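Local coordinates for protein NADH dehydrogenase, putative (Plasmodium falciparum, PDB 5JWC) that probably oxidises NADH through its bound FAD and passes the electrons to ubiquinone, as a type II NADH dehydrogenase of the malaria parasite, at residues 38-52 against 427-440. Residues are numbered along the deposited sequence; the frame is centred on the assembly and turned at random.
Sequences WGGFNFLLNIDFKKY and AKQEAYYLSNVFNN. With FAD (flavin-adenine dinucleotide), chain C.
Phe43 and Ser435 meet where helix 38-46 lies along helix 427-440, the two running the same way at 35° with axes coming within 7.8 Å of each other. CB of Ser435 sits over one face of the Phe43 ring, a CH-pi contact, while CG of Leu434 and CD2 of Phe438 meet its edge. With CG anti to the backbone N (chi1 -173°), Phe43 enters as a knob among Ala431, Leu434, Ser435 and Phe438. Two edge-to-face pairs follow: Phe43 turns its edge, offset, toward the face of Phe438, which in turn points its own edge at the face of Tyr52, planes 79° apart. The hydroxyl OH of Tyr52 also donates to Phe438 O (2.7 Å). The side-chain amide of Asn439 bridges Asn46 and Asp48: ND2 gives to Asn46 O (2.8 Å) with the acceptor in the amide plane, and OD1 takes Asp48 N (2.8 Å). Lys51, extended, brings NZ to Asn439 O (2.7 Å). At the other end small residues let the helices close in, Ala431 CB lying 3.3 Å from Gly39 O. There Gly39 N donates to FAD O1P (2.8 Å) and Trp38 N to O2A, while Ala427 borders the same pyrophosphate. Phe43 and Phe438 both pack on strands 30-34 and 131-134, and helix 427-440 flanks helix 38-46, consistent with a Rossmann-type GxGxxG dinucleotide-binding site, here holding FAD.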
loop_
_atom_site.group_PDB
_atom_site.type_symbol
_atom_site.label_atom_id
_atom_site.label_comp_id
_atom_site.label_asym_id
_atom_site.label_seq_id
_atom_site.Cartn_x
_atom_site.Cartn_y
_atom_site.Cartn_z
ATOM N N TRP A 38 19.730 -7.943 4.198
ATOM C CA TRP A 38 20.263 -8.152 5.544
ATOM C C TRP A 38 21.773 -7.928 5.597
ATOM O O TRP A 38 22.276 -7.300 6.521
ATOM C CB TRP A 38 19.895 -9.547 6.067
ATOM C CG TRP A 38 18.483 -9.575 6.646
ATOM C CD1 TRP A 38 17.356 -9.979 6.014
ATOM C CD2 TRP A 38 18.084 -9.134 7.948
ATOM N NE1 TRP A 38 16.269 -9.836 6.841
ATOM C CE2 TRP A 38 16.686 -9.324 8.037
ATOM C CE3 TRP A 38 18.766 -8.617 9.058
ATOM C CZ2 TRP A 38 15.962 -9.021 9.192
ATOM C CZ3 TRP A 38 18.041 -8.308 10.205
ATOM C CH2 TRP A 38 16.656 -8.503 10.255
ATOM N N GLY A 39 22.492 -8.409 4.601
ATOM C CA GLY A 39 23.920 -8.171 4.566
ATOM C C GLY A 39 24.269 -6.730 4.227
ATOM O O GLY A 39 24.958 -6.044 4.991
ATOM N N GLY A 40 23.792 -6.279 3.068
ATOM C CA GLY A 40 24.156 -4.971 2.550
ATOM C C GLY A 40 23.770 -3.841 3.479
ATOM O O GLY A 40 24.598 -2.985 3.789
ATOM N N PHE A 41 22.518 -3.842 3.930
ATOM C CA PHE A 41 22.007 -2.791 4.810
ATOM C C PHE A 41 22.707 -2.791 6.165
ATOM O O PHE A 41 23.072 -1.724 6.682
ATOM C CB PHE A 41 20.475 -2.935 4.991
ATOM C CG PHE A 41 19.824 -1.813 5.781
ATOM C CD1 PHE A 41 19.981 -0.496 5.409
ATOM C CD2 PHE A 41 19.058 -2.091 6.899
ATOM C CE1 PHE A 41 19.370 0.539 6.144
ATOM C CE2 PHE A 41 18.437 -1.067 7.636
ATOM C CZ PHE A 41 18.598 0.251 7.246
ATOM N N ASN A 42 22.906 -3.957 6.776
ATOM C CA ASN A 42 23.581 -3.909 8.070
ATOM C C ASN A 42 25.056 -3.519 7.927
ATOM O O ASN A 42 25.627 -2.935 8.830
ATOM C CB ASN A 42 23.432 -5.227 8.829
ATOM C CG ASN A 42 22.049 -5.374 9.426
ATOM O OD1 ASN A 42 21.742 -4.776 10.440
ATOM N ND2 ASN A 42 21.198 -6.124 8.760
ATOM N N PHE A 43 25.661 -3.805 6.788
ATOM C CA PHE A 43 27.023 -3.324 6.563
ATOM C C PHE A 43 27.008 -1.784 6.548
ATOM O O PHE A 43 27.848 -1.122 7.180
ATOM C CB PHE A 43 27.571 -3.879 5.250
ATOM C CG PHE A 43 29.039 -3.569 5.017
ATOM C CD1 PHE A 43 30.016 -4.515 5.306
ATOM C CD2 PHE A 43 29.431 -2.344 4.488
ATOM C CE1 PHE A 43 31.386 -4.249 5.071
ATOM C CE2 PHE A 43 30.784 -2.053 4.259
ATOM C CZ PHE A 43 31.762 -3.012 4.552
ATOM N N LEU A 44 26.050 -1.229 5.808
ATOM C CA LEU A 44 25.860 0.213 5.723
ATOM C C LEU A 44 25.629 0.830 7.104
ATOM O O LEU A 44 26.164 1.894 7.412
ATOM C CB LEU A 44 24.673 0.542 4.794
ATOM C CG LEU A 44 24.417 2.022 4.476
ATOM C CD1 LEU A 44 25.414 2.498 3.403
ATOM C CD2 LEU A 44 22.955 2.285 4.037
ATOM N N LEU A 45 24.826 0.177 7.934
ATOM C CA LEU A 45 24.528 0.719 9.242
ATOM C C LEU A 45 25.781 0.870 10.097
ATOM O O LEU A 45 25.802 1.703 10.985
ATOM C CB LEU A 45 23.502 -0.131 10.005
ATOM C CG LEU A 45 22.058 -0.057 9.485
ATOM C CD1 LEU A 45 21.114 -0.940 10.328
ATOM C CD2 LEU A 45 21.522 1.367 9.278
ATOM N N ASN A 46 26.812 0.066 9.845
ATOM C CA ASN A 46 27.983 0.048 10.737
ATOM C C ASN A 46 29.301 0.579 10.154
ATOM O O ASN A 46 30.233 0.860 10.907
ATOM C CB ASN A 46 28.211 -1.382 11.255
ATOM C CG ASN A 46 29.232 -1.445 12.381
ATOM O OD1 ASN A 46 29.085 -0.780 13.410
ATOM N ND2 ASN A 46 30.261 -2.280 12.200
ATOM N N ILE A 47 29.389 0.711 8.836
ATOM C CA ILE A 47 30.634 1.122 8.203
ATOM C C ILE A 47 30.889 2.610 8.491
ATOM O O ILE A 47 29.959 3.420 8.484
ATOM C CB ILE A 47 30.606 0.843 6.693
ATOM C CG1 ILE A 47 31.996 1.040 6.073
ATOM C CG2 ILE A 47 29.507 1.668 5.988
ATOM C CD1 ILE A 47 33.068 0.108 6.668
ATOM N N ASP A 48 32.132 2.952 8.814
ATOM C CA ASP A 48 32.479 4.334 9.151
ATOM C C ASP A 48 32.524 5.217 7.904
ATOM O O ASP A 48 33.435 5.097 7.080
ATOM C CB ASP A 48 33.822 4.382 9.877
ATOM C CG ASP A 48 34.053 5.705 10.605
ATOM O OD1 ASP A 48 33.615 6.758 10.100
ATOM O OD2 ASP A 48 34.675 5.684 11.693
ATOM N N PHE A 49 31.554 6.117 7.775
ATOM C CA PHE A 49 31.490 7.008 6.618
ATOM C C PHE A 49 32.627 8.038 6.616
ATOM O O PHE A 49 32.933 8.618 5.584
ATOM C CB PHE A 49 30.141 7.736 6.567
ATOM C CG PHE A 49 28.980 6.845 6.210
ATOM C CD1 PHE A 49 29.169 5.700 5.458
ATOM C CD2 PHE A 49 27.700 7.156 6.637
ATOM C CE1 PHE A 49 28.089 4.873 5.136
ATOM C CE2 PHE A 49 26.618 6.337 6.313
ATOM C CZ PHE A 49 26.813 5.204 5.571
ATOM N N LYS A 50 33.238 8.276 7.770
ATOM C CA LYS A 50 34.395 9.167 7.821
ATOM C C LYS A 50 35.617 8.504 7.178
ATOM O O LYS A 50 36.373 9.157 6.453
ATOM C CB LYS A 50 34.709 9.568 9.264
ATOM C CG LYS A 50 35.790 10.641 9.405
ATOM C CD LYS A 50 35.865 11.142 10.850
ATOM C CE LYS A 50 36.786 12.356 10.989
ATOM N NZ LYS A 50 36.615 13.006 12.327
ATOM N N LYS A 51 35.787 7.204 7.413
ATOM C CA LYS A 51 36.973 6.486 6.937
ATOM C C LYS A 51 36.873 6.098 5.475
ATOM O O LYS A 51 37.886 6.013 4.782
ATOM C CB LYS A 51 37.223 5.237 7.793
ATOM C CG LYS A 51 37.356 5.568 9.277
ATOM C CD LYS A 51 37.860 4.395 10.124
ATOM C CE LYS A 51 38.095 4.841 11.570
ATOM N NZ LYS A 51 38.150 3.698 12.543
ATOM N N TYR A 52 35.658 5.859 4.992
ATOM C CA TYR A 52 35.495 5.389 3.631
ATOM C C TYR A 52 34.449 6.182 2.875
ATOM O O TYR A 52 33.600 6.841 3.463
ATOM C CB TYR A 52 35.129 3.893 3.613
ATOM C CG TYR A 52 36.177 2.965 4.234
ATOM C CD1 TYR A 52 37.209 2.445 3.466
ATOM C CD2 TYR A 52 36.123 2.614 5.578
ATOM C CE1 TYR A 52 38.171 1.586 4.022
ATOM C CE2 TYR A 52 37.080 1.762 6.141
ATOM C CZ TYR A 52 38.095 1.258 5.357
ATOM O OH TYR A 52 39.032 0.412 5.905
ATOM N N ALA A 427 23.616 -13.302 7.973
ATOM C CA ALA A 427 23.939 -12.146 7.132
ATOM C C ALA A 427 24.226 -10.916 7.995
ATOM O O ALA A 427 25.153 -10.153 7.723
ATOM C CB ALA A 427 22.804 -11.857 6.123
ATOM N N LYS A 428 23.441 -10.731 9.046
ATOM C CA LYS A 428 23.653 -9.593 9.934
ATOM C C LYS A 428 24.974 -9.705 10.695
ATOM O O LYS A 428 25.728 -8.727 10.807
ATOM C CB LYS A 428 22.493 -9.461 10.919
ATOM C CG LYS A 428 22.628 -8.220 11.780
ATOM C CD LYS A 428 21.491 -8.111 12.777
ATOM C CE LYS A 428 21.511 -6.768 13.510
ATOM N NZ LYS A 428 20.423 -6.702 14.540
ATOM N N GLN A 429 25.269 -10.887 11.219
ATOM C CA GLN A 429 26.531 -11.048 11.949
ATOM C C GLN A 429 27.750 -10.885 11.026
ATOM O O GLN A 429 28.773 -10.338 11.447
ATOM C CB GLN A 429 26.587 -12.410 12.658
ATOM C CG GLN A 429 25.573 -12.573 13.775
ATOM C CD GLN A 429 25.617 -13.948 14.419
ATOM O OE1 GLN A 429 26.674 -14.560 14.533
ATOM N NE2 GLN A 429 24.458 -14.434 14.851
ATOM N N GLU A 430 27.648 -11.368 9.790
ATOM C CA GLU A 430 28.742 -11.233 8.820
ATOM C C GLU A 430 28.963 -9.766 8.471
ATOM O O GLU A 430 30.111 -9.310 8.276
ATOM C CB GLU A 430 28.460 -12.024 7.537
ATOM C CG GLU A 430 28.567 -13.541 7.667
ATOM C CD GLU A 430 27.846 -14.283 6.540
ATOM O OE1 GLU A 430 27.611 -13.674 5.471
ATOM O OE2 GLU A 430 27.503 -15.480 6.719
ATOM N N ALA A 431 27.856 -9.040 8.337
ATOM C CA ALA A 431 27.912 -7.620 8.033
ATOM C C ALA A 431 28.590 -6.852 9.155
ATOM O O ALA A 431 29.364 -5.935 8.886
ATOM C CB ALA A 431 26.492 -7.047 7.770
ATOM N N TYR A 432 28.267 -7.178 10.406
ATOM C CA TYR A 432 28.865 -6.469 11.520
ATOM C C TYR A 432 30.350 -6.836 11.650
ATOM O O TYR A 432 31.185 -5.967 11.927
ATOM C CB TYR A 432 28.101 -6.724 12.822
ATOM C CG TYR A 432 26.804 -5.921 12.870
ATOM C CD1 TYR A 432 26.602 -4.858 11.986
ATOM C CD2 TYR A 432 25.801 -6.195 13.803
ATOM C CE1 TYR A 432 25.435 -4.104 12.007
ATOM C CE2 TYR A 432 24.629 -5.437 13.838
ATOM C CZ TYR A 432 24.454 -4.390 12.931
ATOM O OH TYR A 432 23.299 -3.619 12.931
ATOM N N TYR A 433 30.662 -8.119 11.461
ATOM C CA TYR A 433 32.043 -8.589 11.490
ATOM C C TYR A 433 32.877 -7.830 10.458
ATOM O O TYR A 433 33.932 -7.283 10.781
ATOM C CB TYR A 433 32.113 -10.110 11.233
ATOM C CG TYR A 433 33.452 -10.605 10.728
ATOM C CD1 TYR A 433 34.477 -10.944 11.616
ATOM C CD2 TYR A 433 33.692 -10.740 9.367
ATOM C CE1 TYR A 433 35.717 -11.404 11.149
ATOM C CE2 TYR A 433 34.919 -11.192 8.893
ATOM C CZ TYR A 433 35.925 -11.523 9.785
ATOM O OH TYR A 433 37.140 -11.968 9.294
ATOM N N LEU A 434 32.390 -7.789 9.221
ATOM C CA LEU A 434 33.191 -7.298 8.119
ATOM C C LEU A 434 33.319 -5.768 8.133
ATOM O O LEU A 434 34.390 -5.227 7.834
ATOM C CB LEU A 434 32.613 -7.768 6.796
ATOM C CG LEU A 434 33.454 -7.418 5.576
ATOM C CD1 LEU A 434 34.861 -8.041 5.753
ATOM C CD2 LEU A 434 32.751 -7.921 4.322
ATOM N N SER A 435 32.240 -5.080 8.483
ATOM C CA SER A 435 32.276 -3.627 8.595
ATOM C C SER A 435 33.237 -3.256 9.733
ATOM O O SER A 435 34.052 -2.340 9.590
ATOM C CB SER A 435 30.863 -3.049 8.815
ATOM O OG SER A 435 30.311 -3.459 10.054
ATOM N N ASN A 436 33.182 -3.997 10.839
ATOM C CA ASN A 436 34.156 -3.794 11.911
ATOM C C ASN A 436 35.595 -4.057 11.452
ATOM O O ASN A 436 36.531 -3.392 11.923
ATOM C CB ASN A 436 33.849 -4.678 13.113
ATOM C CG ASN A 436 34.785 -4.415 14.286
ATOM O OD1 ASN A 436 34.689 -3.382 14.947
ATOM N ND2 ASN A 436 35.691 -5.351 14.551
ATOM N N VAL A 437 35.784 -5.025 10.555
ATOM C CA VAL A 437 37.126 -5.269 10.023
ATOM C C VAL A 437 37.617 -4.058 9.221
ATOM O O VAL A 437 38.786 -3.648 9.345
ATOM C CB VAL A 437 37.186 -6.529 9.138
ATOM C CG1 VAL A 437 38.495 -6.567 8.362
ATOM C CG2 VAL A 437 37.100 -7.782 10.003
ATOM N N PHE A 438 36.727 -3.476 8.421
ATOM C CA PHE A 438 37.071 -2.265 7.675
ATOM C C PHE A 438 37.306 -1.063 8.587
ATOM O O PHE A 438 38.260 -0.302 8.373
ATOM C CB PHE A 438 35.996 -1.935 6.645
ATOM C CG PHE A 438 36.148 -2.677 5.355
ATOM C CD1 PHE A 438 36.916 -2.152 4.327
ATOM C CD2 PHE A 438 35.543 -3.904 5.169
ATOM C CE1 PHE A 438 37.060 -2.830 3.135
ATOM C CE2 PHE A 438 35.686 -4.598 3.982
ATOM C CZ PHE A 438 36.442 -4.062 2.958
ATOM N N ASN A 439 36.489 -0.916 9.623
ATOM C CA ASN A 439 36.639 0.213 10.534
ATOM C C ASN A 439 37.902 0.169 11.395
ATOM O O ASN A 439 38.498 1.211 11.672
ATOM C CB ASN A 439 35.438 0.337 11.483
ATOM C CG ASN A 439 34.134 0.717 10.759
ATOM O OD1 ASN A 439 34.155 1.176 9.623
ATOM N ND2 ASN A 439 32.998 0.532 11.440
ATOM N N ASN A 440 38.289 -1.023 11.844
ATOM C CA ASN A 440 39.264 -1.130 12.932
ATOM C C ASN A 440 40.482 -2.017 12.686
ATOM O O ASN A 440 41.318 -2.187 13.568
ATOM C CB ASN A 440 38.545 -1.621 14.182
ATOM C CG ASN A 440 37.574 -0.601 14.723
ATOM O OD1 ASN A 440 37.886 0.592 14.816
ATOM N ND2 ASN A 440 36.383 -1.057 15.076
HETATM P PA FAD C . 18.686 -10.246 0.913
HETATM O O1A FAD C . 17.602 -10.947 0.145
HETATM O O2A FAD C . 18.289 -9.838 2.287
HETATM O O5B FAD C . 19.218 -8.970 0.088
HETATM C C5B FAD C . 19.691 -9.083 -1.235
HETATM C C4B FAD C . 19.703 -7.674 -1.806
HETATM O O4B FAD C . 20.409 -7.673 -3.030
HETATM C C3B FAD C . 18.285 -7.176 -2.100
HETATM O O3B FAD C . 18.204 -5.815 -1.737
HETATM C C2B FAD C . 18.192 -7.261 -3.608
HETATM O O2B FAD C . 17.317 -6.278 -4.112
HETATM C C1B FAD C . 19.641 -6.963 -3.975
HETATM N N9A FAD C . 20.055 -7.414 -5.306
HETATM C C8A FAD C . 19.658 -8.543 -5.982
HETATM N N7A FAD C . 20.315 -8.561 -7.170
HETATM C C5A FAD C . 21.115 -7.475 -7.251
HETATM C C6A FAD C . 21.980 -7.030 -8.239
HETATM N N6A FAD C . 22.192 -7.766 -9.329
HETATM N N1A FAD C . 22.686 -5.867 -8.031
HETATM C C2A FAD C . 22.527 -5.156 -6.856
HETATM N N3A FAD C . 21.658 -5.605 -5.878
HETATM C C4A FAD C . 20.960 -6.744 -6.084
HETATM N N1 FAD C . 16.260 -15.601 8.346
HETATM C C2 FAD C . 16.380 -15.711 9.705
HETATM O O2 FAD C . 17.496 -15.748 10.209
HETATM N N3 FAD C . 15.258 -15.763 10.515
HETATM C C4 FAD C . 13.996 -15.700 9.987
HETATM O O4 FAD C . 13.014 -15.737 10.740
HETATM C C4X FAD C . 13.860 -15.575 8.609
HETATM N N5 FAD C . 12.613 -15.507 8.029
HETATM C C5X FAD C . 12.505 -15.381 6.649
HETATM C C6 FAD C . 11.255 -15.290 6.065
HETATM C C7 FAD C . 11.116 -15.166 4.687
HETATM C C7M FAD C . 9.728 -15.082 4.095
HETATM C C8 FAD C . 12.246 -15.115 3.881
HETATM C C8M FAD C . 12.120 -14.984 2.392
HETATM C C9 FAD C . 13.509 -15.203 4.468
HETATM C C9A FAD C . 13.642 -15.329 5.849
HETATM N N10 FAD C . 14.892 -15.409 6.440
HETATM C C10 FAD C . 14.999 -15.523 7.800
HETATM C "C1'" FAD C . 16.144 -15.413 5.613
HETATM C "C2'" FAD C . 16.739 -14.061 5.316
HETATM O "O2'" FAD C . 15.770 -13.267 4.691
HETATM C "C3'" FAD C . 17.870 -14.276 4.326
HETATM O "O3'" FAD C . 18.788 -15.229 4.810
HETATM C "C4'" FAD C . 18.538 -12.925 4.135
HETATM O "O4'" FAD C . 17.654 -12.159 3.357
HETATM C "C5'" FAD C . 19.894 -13.022 3.455
HETATM O "O5'" FAD C . 20.434 -11.718 3.410
HETATM P P FAD C . 21.155 -11.200 2.066
HETATM O O1P FAD C . 21.730 -9.824 2.315
HETATM O O2P FAD C . 22.160 -12.250 1.682
HETATM O O3P FAD C . 19.986 -11.202 0.943
#